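3-oxo-glucose-6-phosphate:glutamate aminotransferase (Bacillus subtilis subsp. subtilis, PDB 4K2M) catalyses the pyridoxal-phosphate-dependent, reversible transfer of an amino group from glutamate to 3-dehydroglucose 6-phosphate, yielding kanosamine 6-phosphate for antibiotic synthesis. Local coordinates at residues 21-26 with 30-35; 49-52 with 56-59. All coordinates share one frame; numbering follows the deposited sequence.

Contact 1: residues 21-26 with 30-35; sequences KHLKGD and KELVIE. With EDO (1,2-ethanediol), chain H.
Leu32 lays its two methyl groups against two neighbouring residues of the helix, one methyl to each. Its CD1 meets CD2 of Leu23 at 4.0 Å, the two branched side chains running at a slant to one another, while its CD2 lies 4.1 Å from CB of His22. Leu32 can serve both because its CG stands opposite the carbonyl carbon (chi1 -63°), which carries the isobutyl fork towards the helix. Leucine suits both places: the fork of Leu32 offers a methyl to each helix residue, and the buried Leu23 answers it without asking for polar partners. The His22 ring is approached obliquely by the same CD2 methyl, and its imidazole turns to a more polar neighbour. A water 2.8 Å from His22 ND1 donates to Glu31 OE2 at 2.6 Å, joining the two side chains, whose ND1 and OE2 are too far apart to bond directly. On this partly exposed rim a ring nitrogen and a carboxylate can share a water.

Helix 13-24 and strand 32-34 are the second and third members of a beta-alpha-beta unit in the N-terminal region, in which strand 7-9 runs parallel to 32-34. Val7 of that first strand touches both His22 and Leu32. Gly25 N bonds back to His22 O at 3.1 Å, and the chain then turns towards the strand. Glu31 OE2 also accepts from Gly29 N in the connecting loop. Its other oxygen, OE1, takes a short 2.5 Å hydrogen bond from O1 of a 1,2-ethanediol, probably a crystallisation additive.

Contact 2: residues 49-52 with 56-59; sequences EKID and DLFN
This is a surface contact spanning a short helix: the loop that follows helix 41-46 meets helix 53-57, and two hydrogen bonds between Asp52 and Asp56 tie them together. Asp56 N donates to Asp52 O over 2.7 Å, the i-to-i+4 backbone bond of the helix. In the other direction, the Asp52 N-H donates to Asp56 OD2, also at 2.7 Å and nearly straight, with an N-H...O angle of 172°. The carboxylate receives it on its anti side, the donor 19° from the group's plane. Asp56 reaches back because its CG lies beside its own backbone N (chi1 -65°).

Asp52 is the N-cap, its OD1 accepting from His55 N. The pair thus recalls the reciprocal logic of a capping box, except that the returning carboxylate belongs to Asp56, one residue beyond the usual position. Aspartate fits at both places: a short acidic side chain can accept from backbone N-H groups at a helix start, and its negative charge would probably be favoured by the helix dipole there. The two carboxylates do not touch, Asp52 OD1 lying 5.4 Å from Asp56 OD2, and their mutual repulsion is probably offset by the backbone N-H groups they accept from.

On the apolar side, Ile51 slants across Asp56, its CD1 3.9 Å from Asp56 CB, and its other branch, CG2, comes to 4.4 Å from Leu57 CG. Ile51 is buried; its two branches let it touch Asp56 with one and Leu57 with the other, and both it and Leu57 touch Val46 of helix 41-46. The Lys50 side chain reaches forward along the chain, and its NZ donates to Ile51 O at 3.0 Å from above the carbonyl plane. Leu57 also packs on Leu314 and Phe317 of helix 312-329.

In the fold
From the N terminus the chain forms strand 7-9 and helix 13-24, and contact 1 closes the loop that returns it to strand 32-34. Helix 41-46 follows, and contact 2 then spans the short helix 53-57, from its N-cap to Asp56 and Leu57. The two loops lie in series, neither nested nor crossed, with centres about 12 Å apart. They nevertheless touch: Lys50 reaches the backbone around Gly25 and Asp26, and Gln28 bonds both Gly25 O and Ile51 N. Residues of both pairs of segments also reach helix 312-329, Lys24 by a salt bridge to Asp324, Leu57 and Phe58 by packing, so the N-terminal region is joined there to the aminotransferase family portion.

Contact 1: residues 21-26 with 30-35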
ATOM      1  N   LYS A  21     -22.369 -13.946  28.734  1.00 16.92           N
ATOM      2  CA  LYS A  21     -23.223 -14.459  29.805  1.00 16.36           C
ATOM      3  C   LYS A  21     -23.965 -13.325  30.495  1.00 19.91           C
ATOM      4  O   LYS A  21     -25.148 -13.442  30.802  1.00 19.93           O
ATOM      5  CB  LYS A  21     -22.392 -15.253  30.800  1.00 21.63           C
ATOM      6  CG  LYS A  21     -21.734 -16.458  30.160  1.00 29.77           C
ATOM      7  CD  LYS A  21     -20.709 -17.093  31.080  1.00 47.41           C
ATOM      8  CE  LYS A  21     -19.813 -18.040  30.299  1.00 52.29           C
ATOM      9  NZ  LYS A  21     -18.375 -17.792  30.592  1.00 61.40           N
ATOM     10  N   HIS A  22     -23.281 -12.210  30.724  1.00 18.11           N
ATOM     11  CA  HIS A  22     -23.906 -11.119  31.469  1.00 17.43           C
ATOM     12  C   HIS A  22     -24.962 -10.359  30.689  1.00 21.95           C
ATOM     13  O   HIS A  22     -25.975  -9.932  31.249  1.00 20.96           O
ATOM     14  CB  HIS A  22     -22.854 -10.159  32.035  1.00 20.07           C
ATOM     15  CG  HIS A  22     -22.175 -10.682  33.262  1.00 29.35           C
ATOM     16  ND1 HIS A  22     -22.592 -10.356  34.535  1.00 20.29           N
ATOM     17  CD2 HIS A  22     -21.130 -11.530  33.408  1.00 27.20           C
ATOM     18  CE1 HIS A  22     -21.821 -10.975  35.416  1.00 26.65           C
ATOM     19  NE2 HIS A  22     -20.929 -11.693  34.758  1.00 24.12           N
ATOM     20  N   LEU A  23     -24.738 -10.189  29.394  1.00 13.42           N
ATOM     21  CA  LEU A  23     -25.664  -9.427  28.576  1.00 13.03           C
ATOM     22  C   LEU A  23     -26.856 -10.292  28.188  1.00 15.64           C
ATOM     23  O   LEU A  23     -27.876  -9.777  27.722  1.00 17.51           O
ATOM     24  CB  LEU A  23     -24.961  -8.831  27.348  1.00 14.79           C
ATOM     25  CG  LEU A  23     -23.959  -7.714  27.655  1.00 18.17           C
ATOM     26  CD1 LEU A  23     -23.381  -7.095  26.382  1.00 17.51           C
ATOM     27  CD2 LEU A  23     -24.594  -6.613  28.541  1.00 18.72           C
ATOM     28  N   LYS A  24     -26.745 -11.595  28.428  1.00 16.65           N
ATOM     29  CA  LYS A  24     -27.892 -12.485  28.280  1.00 21.96           C
ATOM     30  C   LYS A  24     -28.781 -12.433  29.518  1.00 25.73           C
ATOM     31  O   LYS A  24     -29.950 -12.824  29.469  1.00 22.31           O
ATOM     32  CB  LYS A  24     -27.437 -13.922  28.059  1.00 19.59           C
ATOM     33  CG  LYS A  24     -26.993 -14.242  26.632  1.00 19.18           C
ATOM     34  CD  LYS A  24     -26.512 -15.696  26.563  1.00 21.27           C
ATOM     35  CE  LYS A  24     -26.071 -16.074  25.164  1.00 23.70           C
ATOM     36  NZ  LYS A  24     -25.569 -17.482  25.150  1.00 27.29           N
ATOM     37  N   GLY A  25     -28.233 -11.936  30.624  1.00 20.94           N
ATOM     38  CA  GLY A  25     -28.963 -11.905  31.888  1.00 26.25           C
ATOM     39  C   GLY A  25     -29.793 -10.652  32.118  1.00 23.85           C
ATOM     40  O   GLY A  25     -29.713  -9.689  31.351  1.00 22.09           O
ATOM     41  N   ASP A  26     -30.578 -10.657  33.193  1.00 25.35           N
ATOM     42  CA  ASP A  26     -31.487  -9.547  33.510  1.00 28.78           C
ATOM     43  C   ASP A  26     -30.814  -8.331  34.146  1.00 24.42           C
ATOM     44  O   ASP A  26     -31.176  -7.190  33.852  1.00 28.54           O
ATOM     45  CB  ASP A  26     -32.594 -10.022  34.453  1.00 35.19           C
ATOM     46  CG  ASP A  26     -33.577 -10.951  33.781  1.00 47.07           C
ATOM     47  OD1 ASP A  26     -33.842 -10.768  32.574  1.00 46.30           O
ATOM     48  OD2 ASP A  26     -34.087 -11.865  34.467  1.00 48.57           O
ATOM     49  N   LYS A  30     -23.687  -1.764  37.420  1.00 19.60           N
ATOM     50  CA  LYS A  30     -22.387  -1.127  37.645  1.00 20.34           C
ATOM     51  C   LYS A  30     -21.215  -2.101  37.602  1.00 23.04           C
ATOM     52  O   LYS A  30     -20.064  -1.680  37.475  1.00 21.86           O
ATOM     53  CB  LYS A  30     -22.403  -0.376  38.991  1.00 20.48           C
ATOM     54  CG  LYS A  30     -22.509  -1.301  40.195  1.00 20.53           C
ATOM     55  CD  LYS A  30     -22.782  -0.518  41.481  1.00 17.65           C
ATOM     56  CE  LYS A  30     -22.981  -1.496  42.651  1.00 19.04           C
ATOM     57  NZ  LYS A  30     -23.077  -0.774  43.945  1.00 21.67           N
ATOM     58  N   GLU A  31     -21.501  -3.399  37.683  1.00 15.03           N
ATOM     59  CA  GLU A  31     -20.449  -4.405  37.693  1.00 18.94           C
ATOM     60  C   GLU A  31     -19.800  -4.511  36.315  1.00 19.30           C
ATOM     61  O   GLU A  31     -18.694  -5.055  36.182  1.00 20.41           O
ATOM     62  CB  GLU A  31     -20.993  -5.766  38.135  1.00 25.27           C
ATOM     63  CG  GLU A  31     -21.923  -6.450  37.131  1.00 21.69           C
ATOM     64  CD  GLU A  31     -23.331  -5.855  37.091  1.00 29.78           C
ATOM     65  OE1 GLU A  31     -23.707  -5.089  38.013  1.00 25.71           O
ATOM     66  OE2 GLU A  31     -24.067  -6.165  36.127  1.00 26.27           O
ATOM     67  N   LEU A  32     -20.488  -3.982  35.303  1.00 18.87           N
ATOM     68  CA  LEU A  32     -19.968  -3.959  33.939  1.00 19.27           C
ATOM     69  C   LEU A  32     -19.109  -2.717  33.768  1.00 21.00           C
ATOM     70  O   LEU A  32     -19.632  -1.609  33.659  1.00 23.02           O
ATOM     71  CB  LEU A  32     -21.116  -3.915  32.926  1.00 24.93           C
ATOM     72  CG  LEU A  32     -22.063  -5.114  32.917  1.00 27.84           C
ATOM     73  CD1 LEU A  32     -23.156  -4.951  31.859  1.00 30.27           C
ATOM     74  CD2 LEU A  32     -21.283  -6.398  32.684  1.00 26.23           C
ATOM     75  N   VAL A  33     -17.792  -2.907  33.735  1.00 18.65           N
ATOM     76  CA  VAL A  33     -16.859  -1.779  33.714  1.00 19.68           C
ATOM     77  C   VAL A  33     -16.247  -1.643  32.325  1.00 21.00           C
ATOM     78  O   VAL A  33     -15.515  -2.521  31.895  1.00 22.24           O
ATOM     79  CB  VAL A  33     -15.740  -1.970  34.750  1.00 24.88           C
ATOM     80  CG1 VAL A  33     -14.752  -0.804  34.699  1.00 28.77           C
ATOM     81  CG2 VAL A  33     -16.324  -2.107  36.143  1.00 23.92           C
ATOM     82  N   ILE A  34     -16.562  -0.552  31.630  1.00 19.99           N
ATOM     83  CA  ILE A  34     -16.015  -0.323  30.292  1.00 21.36           C
ATOM     84  C   ILE A  34     -14.598   0.223  30.395  1.00 25.47           C
ATOM     85  O   ILE A  34     -14.394   1.323  30.907  1.00 24.47           O
ATOM     86  CB  ILE A  34     -16.857   0.696  29.512  1.00 20.18           C
ATOM     87  CG1 ILE A  34     -18.303   0.210  29.380  1.00 25.40           C
ATOM     88  CG2 ILE A  34     -16.255   0.918  28.134  1.00 27.85           C
ATOM     89  CD1 ILE A  34     -19.247   1.209  28.684  1.00 31.86           C
ATOM     90  N   GLU A  35     -13.611  -0.525  29.911  1.00 21.84           N
ATOM     91  CA  GLU A  35     -12.249  -0.008  29.928  1.00 28.74           C
ATOM     92  C   GLU A  35     -12.135   1.219  29.036  1.00 28.20           C
ATOM     93  O   GLU A  35     -12.727   1.282  27.945  1.00 25.40           O
ATOM     94  CB  GLU A  35     -11.242  -1.083  29.524  1.00 24.47           C
ATOM     95  CG  GLU A  35     -11.236  -2.268  30.490  1.00 31.69           C
ATOM     96  CD  GLU A  35     -10.152  -3.279  30.178  1.00 49.51           C
ATOM     97  OE1 GLU A  35      -9.441  -3.100  29.159  1.00 44.75           O
ATOM     98  OE2 GLU A  35     -10.018  -4.252  30.954  1.00 40.45           O
TER
HETATM   99  C1  EDO H 506     -25.096  -5.435  40.961  1.00 34.66           C
HETATM  100  O1  EDO H 506     -23.756  -5.593  40.492  1.00 30.25           O
HETATM  101  C2  EDO H 506     -25.427  -6.559  41.939  1.00 34.98           C
HETATM  102  O2  EDO H 506     -24.320  -6.760  42.817  1.00 34.71           O
HETATM  103  O   HOH W   1     -24.172  -8.072  34.395  1.00 24.31           O

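Contact 2: residues 49-52 with 56-59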
ATOM      1  N   GLU A  49     -28.198   1.632  28.933  1.00 29.27           N
ATOM      2  CA  GLU A  49     -29.411   0.970  29.391  1.00 39.77           C
ATOM      3  C   GLU A  49     -29.245  -0.535  29.312  1.00 36.71           C
ATOM      4  O   GLU A  49     -28.355  -1.034  28.631  1.00 24.59           O
ATOM      5  CB  GLU A  49     -30.619   1.402  28.555  1.00 30.61           C
ATOM      6  CG  GLU A  49     -30.871   2.913  28.515  1.00 51.19           C
ATOM      7  CD  GLU A  49     -31.351   3.478  29.846  1.00 65.87           C
ATOM      8  OE1 GLU A  49     -31.619   2.687  30.780  1.00 55.48           O
ATOM      9  OE2 GLU A  49     -31.460   4.719  29.957  1.00 70.48           O
ATOM     10  N   LYS A  50     -30.102  -1.254  30.023  1.00 23.93           N
ATOM     11  CA  LYS A  50     -30.139  -2.708  29.954  1.00 17.96           C
ATOM     12  C   LYS A  50     -30.393  -3.139  28.508  1.00 22.14           C
ATOM     13  O   LYS A  50     -31.239  -2.560  27.827  1.00 22.06           O
ATOM     14  CB  LYS A  50     -31.246  -3.214  30.886  1.00 22.77           C
ATOM     15  CG  LYS A  50     -31.979  -4.435  30.409  1.00 39.20           C
ATOM     16  CD  LYS A  50     -31.736  -5.560  31.356  1.00 36.30           C
ATOM     17  CE  LYS A  50     -32.504  -6.806  30.950  1.00 52.16           C
ATOM     18  NZ  LYS A  50     -32.063  -7.311  29.623  1.00 53.71           N
ATOM     19  N   ILE A  51     -29.635  -4.134  28.049  1.00 21.95           N
ATOM     20  CA  ILE A  51     -29.623  -4.571  26.653  1.00 25.63           C
ATOM     21  C   ILE A  51     -30.389  -5.879  26.458  1.00 17.87           C
ATOM     22  O   ILE A  51     -30.239  -6.803  27.250  1.00 22.52           O
ATOM     23  CB  ILE A  51     -28.147  -4.790  26.192  1.00 26.55           C
ATOM     24  CG1 ILE A  51     -27.471  -3.443  25.938  1.00 38.32           C
ATOM     25  CG2 ILE A  51     -28.062  -5.692  24.962  1.00 34.27           C
ATOM     26  CD1 ILE A  51     -28.324  -2.484  25.151  1.00 31.67           C
ATOM     27  N   ASP A  52     -31.224  -5.954  25.418  1.00 18.19           N
ATOM     28  CA  ASP A  52     -31.685  -7.253  24.925  1.00 15.14           C
ATOM     29  C   ASP A  52     -30.888  -7.459  23.651  1.00 11.95           C
ATOM     30  O   ASP A  52     -31.042  -6.678  22.718  1.00 17.26           O
ATOM     31  CB  ASP A  52     -33.173  -7.229  24.567  1.00 24.02           C
ATOM     32  CG  ASP A  52     -33.637  -8.547  23.944  1.00 44.68           C
ATOM     33  OD1 ASP A  52     -33.752  -8.631  22.695  1.00 33.93           O
ATOM     34  OD2 ASP A  52     -33.862  -9.514  24.708  1.00 36.65           O
ATOM     35  N   ASP A  56     -31.619  -5.127  20.548  1.00 17.00           N
ATOM     36  CA  ASP A  56     -30.872  -3.870  20.628  1.00 13.45           C
ATOM     37  C   ASP A  56     -29.605  -3.871  19.784  1.00 20.28           C
ATOM     38  O   ASP A  56     -29.236  -2.833  19.217  1.00 18.85           O
ATOM     39  CB  ASP A  56     -30.561  -3.497  22.084  1.00 15.57           C
ATOM     40  CG  ASP A  56     -31.818  -3.190  22.882  1.00 21.80           C
ATOM     41  OD1 ASP A  56     -32.671  -2.439  22.368  1.00 27.00           O
ATOM     42  OD2 ASP A  56     -31.947  -3.706  24.012  1.00 23.61           O
ATOM     43  N   LEU A  57     -28.948  -5.025  19.678  1.00 16.57           N
ATOM     44  CA  LEU A  57     -27.733  -5.096  18.863  1.00 14.19           C
ATOM     45  C   LEU A  57     -28.000  -5.550  17.435  1.00 17.98           C
ATOM     46  O   LEU A  57     -27.293  -5.143  16.520  1.00 17.63           O
ATOM     47  CB  LEU A  57     -26.678  -6.004  19.502  1.00 14.58           C
ATOM     48  CG  LEU A  57     -26.237  -5.604  20.907  1.00 20.11           C
ATOM     49  CD1 LEU A  57     -25.005  -6.401  21.326  1.00 14.61           C
ATOM     50  CD2 LEU A  57     -25.973  -4.099  20.979  1.00 19.93           C
ATOM     51  N   PHE A  58     -29.013  -6.395  17.242  1.00 12.64           N
ATOM     52  CA  PHE A  58     -29.243  -6.999  15.929  1.00 12.39           C
ATOM     53  C   PHE A  58     -30.520  -6.553  15.233  1.00 13.35           C
ATOM     54  O   PHE A  58     -30.725  -6.865  14.062  1.00 14.18           O
ATOM     55  CB  PHE A  58     -29.231  -8.527  16.036  1.00 13.69           C
ATOM     56  CG  PHE A  58     -27.859  -9.101  16.248  1.00 10.23           C
ATOM     57  CD1 PHE A  58     -27.067  -9.440  15.152  1.00 12.40           C
ATOM     58  CD2 PHE A  58     -27.359  -9.304  17.534  1.00 12.91           C
ATOM     59  CE1 PHE A  58     -25.798  -9.964  15.337  1.00 12.30           C
ATOM     60  CE2 PHE A  58     -26.080  -9.831  17.729  1.00 13.86           C
ATOM     61  CZ  PHE A  58     -25.306 -10.164  16.628  1.00 14.08           C
ATOM     62  N   ASN A  59     -31.364  -5.827  15.952  1.00 12.07           N
ATOM     63  CA  ASN A  59     -32.682  -5.432  15.433  1.00 11.26           C
ATOM     64  C   ASN A  59     -33.410  -6.635  14.807  1.00 12.56           C
ATOM     65  O   ASN A  59     -33.923  -6.550  13.686  1.00 16.82           O
ATOM     66  CB  ASN A  59     -32.555  -4.296  14.411  1.00 14.34           C
ATOM     67  CG  ASN A  59     -33.901  -3.667  14.066  1.00 20.33           C
ATOM     68  OD1 ASN A  59     -34.805  -3.635  14.892  1.00 19.18           O
ATOM     69  ND2 ASN A  59     -34.029  -3.161  12.841  1.00 18.18           N
TER